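Local coordinates for homoserine O-acetyltransferase (Bacillus anthracis str. 'Ames Ancestor', PDB 3I1I), which probably transfers an acetyl group from acetyl-CoA to the hydroxyl of L-homoserine, an entry step of methionine biosynthesis, using an alpha/beta hydrolase fold, at residues Y327-V330 / D331-K335; P154-G157 / G158-A161; P182-P185 / I186-V190. All coordinates share one frame; numbering follows the deposited sequence. Where two conformers were deposited one is given.

In the fold
The three contacts are local ones, each within a helix or at its start, and together they lead from the heart of an alpha/beta hydrolase fold to its flank. Contact 2 (154-161) lies about 5 Å from the centre of the chain and holds S155, the probable nucleophile of a Ser-His-Asp triad with H351 and D318. Contact 3 (182-190) is centred about 14 Å from contact 2 and touches it where M159 CE packs 3.4 Å from N184 OD1. Contact 1 (327-335), about 18 Å from contact 2 between centres, does not touch it but meets contact 3, SE of the selenomethionine M329 lying 3.8 Å from P182 CG.

Contact 1 (Y327-V330 / D331-K335); sequences YKMV and DLLQK
Four successive i to i+4 backbone bonds tie Y327-V330 to D331-K335, a regular alpha-helical ladder in helix 324-335. D331 N to Y327 O and Q334 N to V330 O are both 2.9 Å, and L332 N to K328 O is 3.0 Å.

Apolar contacts follow the same spacing. CG of the selenomethionine M329 lies 4.2 Å from L333 CD1, and this pair belongs to the face that packs on strand 309-313. L332 CD2 is approached by the aliphatic end of K328, which crosses the leucine at an angle with CE 4.1 Å from L332 CD2; the lysine was deposited in two conformers, so this detail is doubtful.

A methyl also lies against an amide: V330 CG1 rests 3.5 Å from Q334 NE2, which is hydrogen-bonded to the backbone O of A340.

Charge is added one turn later. K335 NZ reaches D331 OD2 at 2.7 Å on its syn side, a salt bridge within the last turn. Y327 OH is hydrogen-bonded to E344 OE1.

The helix connects strands 309-313 and 340-342 in a beta-alpha-beta unit. Its chemistry is accordingly two-sided: the apolar side chains of M329, V330 and L333 face the sheet, while the D331-K335 ion pair probably adds electrostatic stability to the helix's last turn.

Contact 2 (P154-G157 / G158-A161); sequences PSAG and GMIA
G157 and G158 meet at the sharp turn from strand 150-154 into helix 156-167, which has the sequence and shape of the nucleophile elbow (GxSxG) of alpha/beta hydrolases. With A156 they account for most of the surface buried here, and two of the three have no side chain. At G157 a beta carbon would clash with P154 O; at G158 it would sit tightly against S155 O. The absence of both lets the strand end and the first helical turn lie almost backbone against backbone.

S155 stands at the corner with phi 61° and psi -123°, the strained backbone expected of an elbow nucleophile. Its OG stands anti to the backbone N (chi1 -169°) and takes H351 NE2 as its hydrogen-bond partner, consistent with a catalytic Ser-His-Asp triad. S155 occupies the N-cap position, yet its hydroxyl makes no capping bond.

The backbone starts the helix gradually. G158 N makes a weak bond to P154 O, whereas M159 N reaches S155 O at 3.0 Å. A156 O then accepts from I160 N at 3.2 Å, and A161 N follows with G157 O at 3.1 Å.

A156 is flanked by the two larger side chains of the next turn. The selenomethionine M159 runs extended beyond CG and passes alongside it, SE 3.8 Å from A156 CA, while both residues also touch F129 of helix 129-142. I160 comes from another direction, its CG1 branch lying beside its own backbone N, and its CD1 ends 3.5 Å from A156 O.

Contact 3 (P182-P185 / I186-V190); sequences PQNP and IITSV
N184 and S189 are hydrogen-bonded at the start of helix 186-202, across P185, the residue at its N-cap position. This junction is the tightly packed part of the contact. N184 ND2 donates to S189 OG at 2.8 Å, with the hydroxyl lying 21° out of the amide plane. The amide gets there because CG of N184 stands anti to the backbone N (chi1 -162°), which points the group at S189 OG.

P185 O accepts two bonds, both from S189. S189 N reaches it at 2.9 Å, the ordinary helical bond, and S189 OG approaches P185 O at 2.7 Å from well above the carbonyl plane. The hydroxyl therefore accepts from N184 ND2 and donates a hydrogen bond to P185 O. The other end of the amide is also engaged, N184 OD1 taking a hydrogen bond from Q321 NE2.

Packing thins around this core. T188 CG2 lies 3.8 Å from N184 ND2, while T188 OG1 is bound to the backbone O of L320. In the proline ring, P185 CB lies a looser 4.1 Å from I187 CG2. Earlier in the loop, Q183 takes no part in this bonding: its side chain binds D291, and it packs on S245 of the second subunit. That subunit also supplies E238 to the backbone N of I186 and R243 to the carbonyl of N184.

The chemistry is that of a short hydrogen-bond chain running from the N184 amide through the S189 hydroxyl to the P185 carbonyl, which fixes the rotation of S189 OG and satisfies these buried polar atoms where the loop enters the helix beside a subunit interface.

Contact 1 (Y327-V330 / D331-K335)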
ATOM      1  N   TYR A 327      14.555  -7.532 -22.876  1.00 19.91           N
ATOM      2  CA  TYR A 327      15.756  -7.429 -23.724  1.00 19.64           C
ATOM      3  C   TYR A 327      16.854  -8.337 -23.228  1.00 20.76           C
ATOM      4  O   TYR A 327      17.523  -9.016 -24.011  1.00 19.36           O
ATOM      5  CB  TYR A 327      16.256  -5.997 -23.801  1.00 19.26           C
ATOM      6  CG  TYR A 327      15.368  -5.120 -24.647  1.00 19.37           C
ATOM      7  CD1 TYR A 327      15.456  -5.134 -26.042  1.00 20.27           C
ATOM      8  CD2 TYR A 327      14.396  -4.322 -24.060  1.00 20.39           C
ATOM      9  CE1 TYR A 327      14.594  -4.363 -26.838  1.00 19.58           C
ATOM     10  CE2 TYR A 327      13.546  -3.534 -24.829  1.00 21.46           C
ATOM     11  CZ  TYR A 327      13.656  -3.550 -26.210  1.00 23.00           C
ATOM     12  OH  TYR A 327      12.812  -2.738 -26.933  1.00 26.40           O
ATOM     13  N   LYS A 328      17.029  -8.396 -21.912  1.00 21.82           N
ATOM     14  CA  LYS A 328      18.064  -9.261 -21.353  0.60 22.67           C
ATOM     15  C   LYS A 328      17.798 -10.722 -21.748  1.00 22.17           C
ATOM     16  O   LYS A 328      18.674 -11.401 -22.279  1.00 22.37           O
ATOM     17  CB  LYS A 328      18.115  -9.105 -19.832  0.60 23.27           C
ATOM     18  CG  LYS A 328      19.149  -9.956 -19.139  0.60 25.33           C
ATOM     19  CD  LYS A 328      20.578  -9.394 -19.325  0.60 28.94           C
ATOM     20  CE  LYS A 328      21.440 -10.211 -20.296  0.60 29.12           C
ATOM     21  NZ  LYS A 328      22.721 -10.549 -19.606  0.60 28.76           N
HETATM   22  N   MSE A 329      16.584 -11.181 -21.504  1.00 21.74           N
HETATM   23  CA  MSE A 329      16.169 -12.558 -21.784  1.00 21.86           C
HETATM   24  C   MSE A 329      16.348 -12.929 -23.250  1.00 21.12           C
HETATM   25  O   MSE A 329      16.860 -14.000 -23.578  1.00 19.95           O
HETATM   26  CB  MSE A 329      14.715 -12.736 -21.366  1.00 22.17           C
HETATM   27  CG  MSE A 329      13.991 -13.883 -22.027  1.00 26.29           C
HETATM   28 SE   MSE A 329      12.235 -14.120 -21.235  0.65 31.56          SE
HETATM   29  CE  MSE A 329      11.522 -15.564 -22.359  1.00 26.16           C
ATOM     30  N   VAL A 330      15.920 -12.033 -24.128  1.00 20.62           N
ATOM     31  CA  VAL A 330      16.010 -12.268 -25.556  1.00 20.09           C
ATOM     32  C   VAL A 330      17.473 -12.331 -25.987  1.00 21.39           C
ATOM     33  O   VAL A 330      17.889 -13.170 -26.829  1.00 21.33           O
ATOM     34  CB  VAL A 330      15.142 -11.226 -26.314  1.00 20.62           C
ATOM     35  CG1 VAL A 330      15.579 -11.028 -27.796  1.00 17.54           C
ATOM     36  CG2 VAL A 330      13.615 -11.637 -26.156  1.00 16.62           C
ATOM     37  N   ASP A 331      18.284 -11.486 -25.373  1.00 22.07           N
ATOM     38  CA  ASP A 331      19.690 -11.516 -25.666  1.00 22.45           C
ATOM     39  C   ASP A 331      20.304 -12.866 -25.285  1.00 22.74           C
ATOM     40  O   ASP A 331      21.071 -13.463 -26.091  1.00 22.03           O
ATOM     41  CB  ASP A 331      20.424 -10.367 -24.999  1.00 22.47           C
ATOM     42  CG  ASP A 331      21.848 -10.239 -25.502  1.00 26.03           C
ATOM     43  OD1 ASP A 331      22.076 -10.107 -26.719  1.00 30.96           O
ATOM     44  OD2 ASP A 331      22.774 -10.299 -24.682  1.00 34.45           O
ATOM     45  N   LEU A 332      19.958 -13.366 -24.089  1.00 22.50           N
ATOM     46  CA  LEU A 332      20.473 -14.667 -23.665  1.00 22.71           C
ATOM     47  C   LEU A 332      20.041 -15.762 -24.630  1.00 22.61           C
ATOM     48  O   LEU A 332      20.846 -16.582 -25.050  1.00 23.99           O
ATOM     49  CB  LEU A 332      20.055 -15.012 -22.234  1.00 22.47           C
ATOM     50  CG  LEU A 332      20.644 -14.101 -21.149  1.00 23.15           C
ATOM     51  CD1 LEU A 332      19.958 -14.344 -19.778  1.00 18.90           C
ATOM     52  CD2 LEU A 332      22.186 -14.209 -21.078  1.00 16.99           C
ATOM     53  N   LEU A 333      18.783 -15.772 -25.015  1.00 22.91           N
ATOM     54  CA  LEU A 333      18.310 -16.788 -25.965  1.00 23.35           C
ATOM     55  C   LEU A 333      19.035 -16.704 -27.313  1.00 23.97           C
ATOM     56  O   LEU A 333      19.383 -17.729 -27.891  1.00 25.90           O
ATOM     57  CB  LEU A 333      16.799 -16.677 -26.184  1.00 22.95           C
ATOM     58  CG  LEU A 333      15.896 -17.224 -25.077  1.00 22.72           C
ATOM     59  CD1 LEU A 333      14.468 -16.629 -25.224  1.00 19.70           C
ATOM     60  CD2 LEU A 333      15.894 -18.821 -25.040  1.00 17.98           C
ATOM     61  N   GLN A 334      19.274 -15.499 -27.820  1.00 24.13           N
ATOM     62  CA  GLN A 334      19.972 -15.345 -29.098  1.00 23.58           C
ATOM     63  C   GLN A 334      21.395 -15.856 -28.994  1.00 24.07           C
ATOM     64  O   GLN A 334      21.863 -16.532 -29.879  1.00 24.50           O
ATOM     65  CB  GLN A 334      19.960 -13.906 -29.577  1.00 22.96           C
ATOM     66  CG  GLN A 334      18.596 -13.464 -30.038  1.00 24.37           C
ATOM     67  CD  GLN A 334      18.502 -11.985 -30.334  1.00 24.30           C
ATOM     68  OE1 GLN A 334      19.469 -11.265 -30.207  1.00 25.46           O
ATOM     69  NE2 GLN A 334      17.325 -11.528 -30.732  1.00 22.65           N
ATOM     70  N   LYS A 335      22.080 -15.587 -27.899  1.00 24.45           N
ATOM     71  CA  LYS A 335      23.434 -16.098 -27.757  1.00 24.76           C
ATOM     72  C   LYS A 335      23.498 -17.621 -27.613  1.00 24.72           C
ATOM     73  O   LYS A 335      24.532 -18.207 -27.835  1.00 24.16           O
ATOM     74  CB  LYS A 335      24.140 -15.432 -26.601  1.00 25.33           C
ATOM     75  CG  LYS A 335      24.094 -13.924 -26.747  1.00 29.02           C
ATOM     76  CD  LYS A 335      25.406 -13.284 -26.555  1.00 33.71           C
ATOM     77  CE  LYS A 335      25.455 -12.375 -25.308  1.00 36.07           C
ATOM     78  NZ  LYS A 335      25.221 -10.935 -25.721  1.00 36.59           N
TER

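Contact 2 (P154-G157 / G158-A161)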
ATOM      1  N   PRO A 154      -0.876 -12.337 -21.595  1.00 20.60           N
ATOM      2  CA  PRO A 154      -0.358 -11.080 -21.065  1.00 20.38           C
ATOM      3  C   PRO A 154      -0.124 -11.219 -19.593  1.00 19.78           C
ATOM      4  O   PRO A 154      -0.911 -11.864 -18.926  1.00 18.77           O
ATOM      5  CB  PRO A 154      -1.495 -10.098 -21.333  1.00 20.48           C
ATOM      6  CG  PRO A 154      -2.758 -10.952 -21.100  1.00 21.57           C
ATOM      7  CD  PRO A 154      -2.351 -12.352 -21.639  1.00 20.92           C
ATOM      8  N   SER A 155       0.979 -10.654 -19.114  1.00 19.98           N
ATOM      9  CA  SER A 155       1.246 -10.472 -17.664  1.00 19.80           C
ATOM     10  C   SER A 155       1.286 -11.806 -16.928  1.00 19.53           C
ATOM     11  O   SER A 155       2.074 -12.647 -17.324  1.00 20.07           O
ATOM     12  CB  SER A 155       0.263  -9.491 -17.057  1.00 20.33           C
ATOM     13  OG  SER A 155       0.652  -9.118 -15.741  1.00 20.77           O
ATOM     14  N   ALA A 156       0.479 -12.051 -15.891  1.00 19.59           N
ATOM     15  CA  ALA A 156       0.507 -13.409 -15.277  1.00 19.97           C
ATOM     16  C   ALA A 156       0.277 -14.492 -16.322  1.00 19.51           C
ATOM     17  O   ALA A 156       0.839 -15.572 -16.222  1.00 19.39           O
ATOM     18  CB  ALA A 156      -0.510 -13.564 -14.130  1.00 19.53           C
ATOM     19  N   GLY A 157      -0.523 -14.188 -17.336  1.00 19.08           N
ATOM     20  CA  GLY A 157      -0.736 -15.111 -18.438  1.00 20.02           C
ATOM     21  C   GLY A 157       0.560 -15.412 -19.191  1.00 20.68           C
ATOM     22  O   GLY A 157       0.811 -16.569 -19.604  1.00 21.12           O
ATOM     23  N   GLY A 158       1.384 -14.386 -19.372  1.00 20.20           N
ATOM     24  CA  GLY A 158       2.711 -14.574 -19.937  1.00 21.02           C
ATOM     25  C   GLY A 158       3.690 -15.337 -19.041  1.00 20.81           C
ATOM     26  O   GLY A 158       4.638 -15.932 -19.525  1.00 21.46           O
HETATM   27  N   MSE A 159       3.472 -15.292 -17.737  1.00 20.80           N
HETATM   28  CA  MSE A 159       4.287 -16.038 -16.786  1.00 21.05           C
HETATM   29  C   MSE A 159       4.045 -17.531 -16.956  1.00 20.81           C
HETATM   30  O   MSE A 159       4.990 -18.308 -16.982  1.00 20.78           O
HETATM   31  CB  MSE A 159       3.966 -15.624 -15.348  1.00 21.13           C
HETATM   32  CG  MSE A 159       4.363 -14.170 -15.060  1.00 22.83           C
HETATM   33 SE   MSE A 159       3.809 -13.483 -13.321  0.65 27.09          SE
HETATM   34  CE  MSE A 159       4.491 -11.714 -13.616  1.00 26.67           C
ATOM     35  N   ILE A 160       2.772 -17.913 -17.078  1.00 19.91           N
ATOM     36  CA  ILE A 160       2.403 -19.264 -17.360  1.00 18.73           C
ATOM     37  C   ILE A 160       2.982 -19.688 -18.716  1.00 18.66           C
ATOM     38  O   ILE A 160       3.566 -20.778 -18.849  1.00 17.92           O
ATOM     39  CB  ILE A 160       0.886 -19.448 -17.355  1.00 19.07           C
ATOM     40  CG1 ILE A 160       0.320 -19.148 -15.966  1.00 18.57           C
ATOM     41  CG2 ILE A 160       0.516 -20.858 -17.811  1.00 17.06           C
ATOM     42  CD1 ILE A 160      -1.111 -18.473 -15.971  1.00 16.51           C
ATOM     43  N   ALA A 161       2.884 -18.823 -19.708  1.00 18.56           N
ATOM     44  CA  ALA A 161       3.389 -19.196 -21.035  1.00 18.80           C
ATOM     45  C   ALA A 161       4.887 -19.434 -20.961  1.00 19.28           C
ATOM     46  O   ALA A 161       5.430 -20.284 -21.672  1.00 18.90           O
ATOM     47  CB  ALA A 161       3.067 -18.138 -22.065  1.00 17.64           C
TER

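Contact 3 (P182-P185 / I186-V190)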
ATOM      1  N   PRO A 182      10.587 -12.686 -17.150  1.00 19.01           N
ATOM      2  CA  PRO A 182      10.944 -14.026 -16.721  1.00 19.68           C
ATOM      3  C   PRO A 182      10.987 -14.172 -15.210  1.00 19.72           C
ATOM      4  O   PRO A 182      10.953 -15.290 -14.705  1.00 19.13           O
ATOM      5  CB  PRO A 182      12.334 -14.249 -17.335  1.00 19.45           C
ATOM      6  CG  PRO A 182      12.838 -12.915 -17.640  1.00 20.35           C
ATOM      7  CD  PRO A 182      11.703 -12.007 -17.828  1.00 19.71           C
ATOM      8  N   GLN A 183      11.113 -13.047 -14.515  1.00 20.15           N
ATOM      9  CA  GLN A 183      11.206 -13.021 -13.055  1.00 20.91           C
ATOM     10  C   GLN A 183      10.466 -11.802 -12.591  1.00 20.43           C
ATOM     11  O   GLN A 183      10.691 -10.740 -13.138  1.00 21.62           O
ATOM     12  CB  GLN A 183      12.673 -12.916 -12.609  1.00 21.31           C
ATOM     13  CG  GLN A 183      13.536 -14.084 -13.047  1.00 23.39           C
ATOM     14  CD  GLN A 183      15.017 -13.911 -12.677  1.00 25.80           C
ATOM     15  OE1 GLN A 183      15.657 -12.958 -13.117  1.00 26.24           O
ATOM     16  NE2 GLN A 183      15.568 -14.860 -11.901  1.00 20.94           N
ATOM     17  N   ASN A 184       9.554 -11.927 -11.634  1.00 20.28           N
ATOM     18  CA  ASN A 184       8.765 -10.776 -11.267  1.00 20.02           C
ATOM     19  C   ASN A 184       9.719  -9.731 -10.663  1.00 19.99           C
ATOM     20  O   ASN A 184      10.474 -10.032  -9.749  1.00 18.99           O
ATOM     21  CB  ASN A 184       7.663 -11.109 -10.282  1.00 20.45           C
ATOM     22  CG  ASN A 184       6.593 -10.030 -10.249  1.00 22.65           C
ATOM     23  OD1 ASN A 184       6.013  -9.746 -11.287  1.00 24.62           O
ATOM     24  ND2 ASN A 184       6.321  -9.438  -9.076  1.00 22.76           N
ATOM     25  N   PRO A 185       9.718  -8.514 -11.208  1.00 19.63           N
ATOM     26  CA  PRO A 185      10.633  -7.517 -10.668  1.00 19.95           C
ATOM     27  C   PRO A 185      10.451  -7.321  -9.183  1.00 19.70           C
ATOM     28  O   PRO A 185       9.345  -7.462  -8.665  1.00 19.52           O
ATOM     29  CB  PRO A 185      10.264  -6.248 -11.419  1.00 20.08           C
ATOM     30  CG  PRO A 185       9.708  -6.754 -12.715  1.00 21.60           C
ATOM     31  CD  PRO A 185       8.924  -7.996 -12.328  1.00 20.09           C
ATOM     32  N   ILE A 186      11.551  -7.031  -8.513  1.00 19.48           N
ATOM     33  CA  ILE A 186      11.554  -6.826  -7.071  1.00 19.73           C
ATOM     34  C   ILE A 186      10.598  -5.682  -6.691  1.00 19.99           C
ATOM     35  O   ILE A 186       9.833  -5.821  -5.753  1.00 20.50           O
ATOM     36  CB  ILE A 186      12.990  -6.480  -6.564  1.00 19.22           C
ATOM     37  CG1 ILE A 186      13.949  -7.636  -6.855  1.00 19.49           C
ATOM     38  CG2 ILE A 186      12.988  -6.141  -5.063  1.00 17.61           C
ATOM     39  CD1 ILE A 186      13.532  -8.998  -6.248  1.00 15.73           C
ATOM     40  N   ILE A 187      10.636  -4.579  -7.442  1.00 20.00           N
ATOM     41  CA  ILE A 187       9.781  -3.418  -7.158  1.00 19.84           C
ATOM     42  C   ILE A 187       8.323  -3.795  -7.161  1.00 20.75           C
ATOM     43  O   ILE A 187       7.582  -3.424  -6.236  1.00 21.89           O
ATOM     44  CB  ILE A 187      10.027  -2.243  -8.127  1.00 19.63           C
ATOM     45  CG1 ILE A 187       9.318  -0.972  -7.653  1.00 18.36           C
ATOM     46  CG2 ILE A 187       9.621  -2.571  -9.619  1.00 17.09           C
ATOM     47  CD1 ILE A 187       9.848   0.352  -8.481  1.00 16.23           C
ATOM     48  N   THR A 188       7.905  -4.554  -8.168  1.00 20.79           N
ATOM     49  CA  THR A 188       6.536  -5.020  -8.237  1.00 20.92           C
ATOM     50  C   THR A 188       6.227  -6.091  -7.168  1.00 21.63           C
ATOM     51  O   THR A 188       5.149  -6.137  -6.598  1.00 21.59           O
ATOM     52  CB  THR A 188       6.263  -5.585  -9.637  1.00 21.85           C
ATOM     53  OG1 THR A 188       6.640  -4.617 -10.611  1.00 20.29           O
ATOM     54  CG2 THR A 188       4.812  -5.984  -9.813  1.00 19.57           C
ATOM     55  N   SER A 189       7.181  -6.954  -6.877  1.00 22.11           N
ATOM     56  CA  SER A 189       6.947  -8.005  -5.899  1.00 22.49           C
ATOM     57  C   SER A 189       6.661  -7.450  -4.519  1.00 23.64           C
ATOM     58  O   SER A 189       5.812  -7.995  -3.785  1.00 23.47           O
ATOM     59  CB  SER A 189       8.144  -8.957  -5.853  1.00 22.42           C
ATOM     60  OG  SER A 189       8.391  -9.521  -7.136  1.00 21.16           O
ATOM     61  N   VAL A 190       7.334  -6.355  -4.172  1.00 24.48           N
ATOM     62  CA  VAL A 190       7.092  -5.729  -2.873  1.00 25.98           C
ATOM     63  C   VAL A 190       5.939  -4.706  -2.952  1.00 27.42           C
ATOM     64  O   VAL A 190       4.994  -4.718  -2.145  1.00 26.93           O
ATOM     65  CB  VAL A 190       8.375  -5.039  -2.318  1.00 26.07           C
ATOM     66  CG1 VAL A 190       8.097  -4.453  -0.945  1.00 24.59           C
ATOM     67  CG2 VAL A 190       9.579  -6.043  -2.293  1.00 24.45           C
TER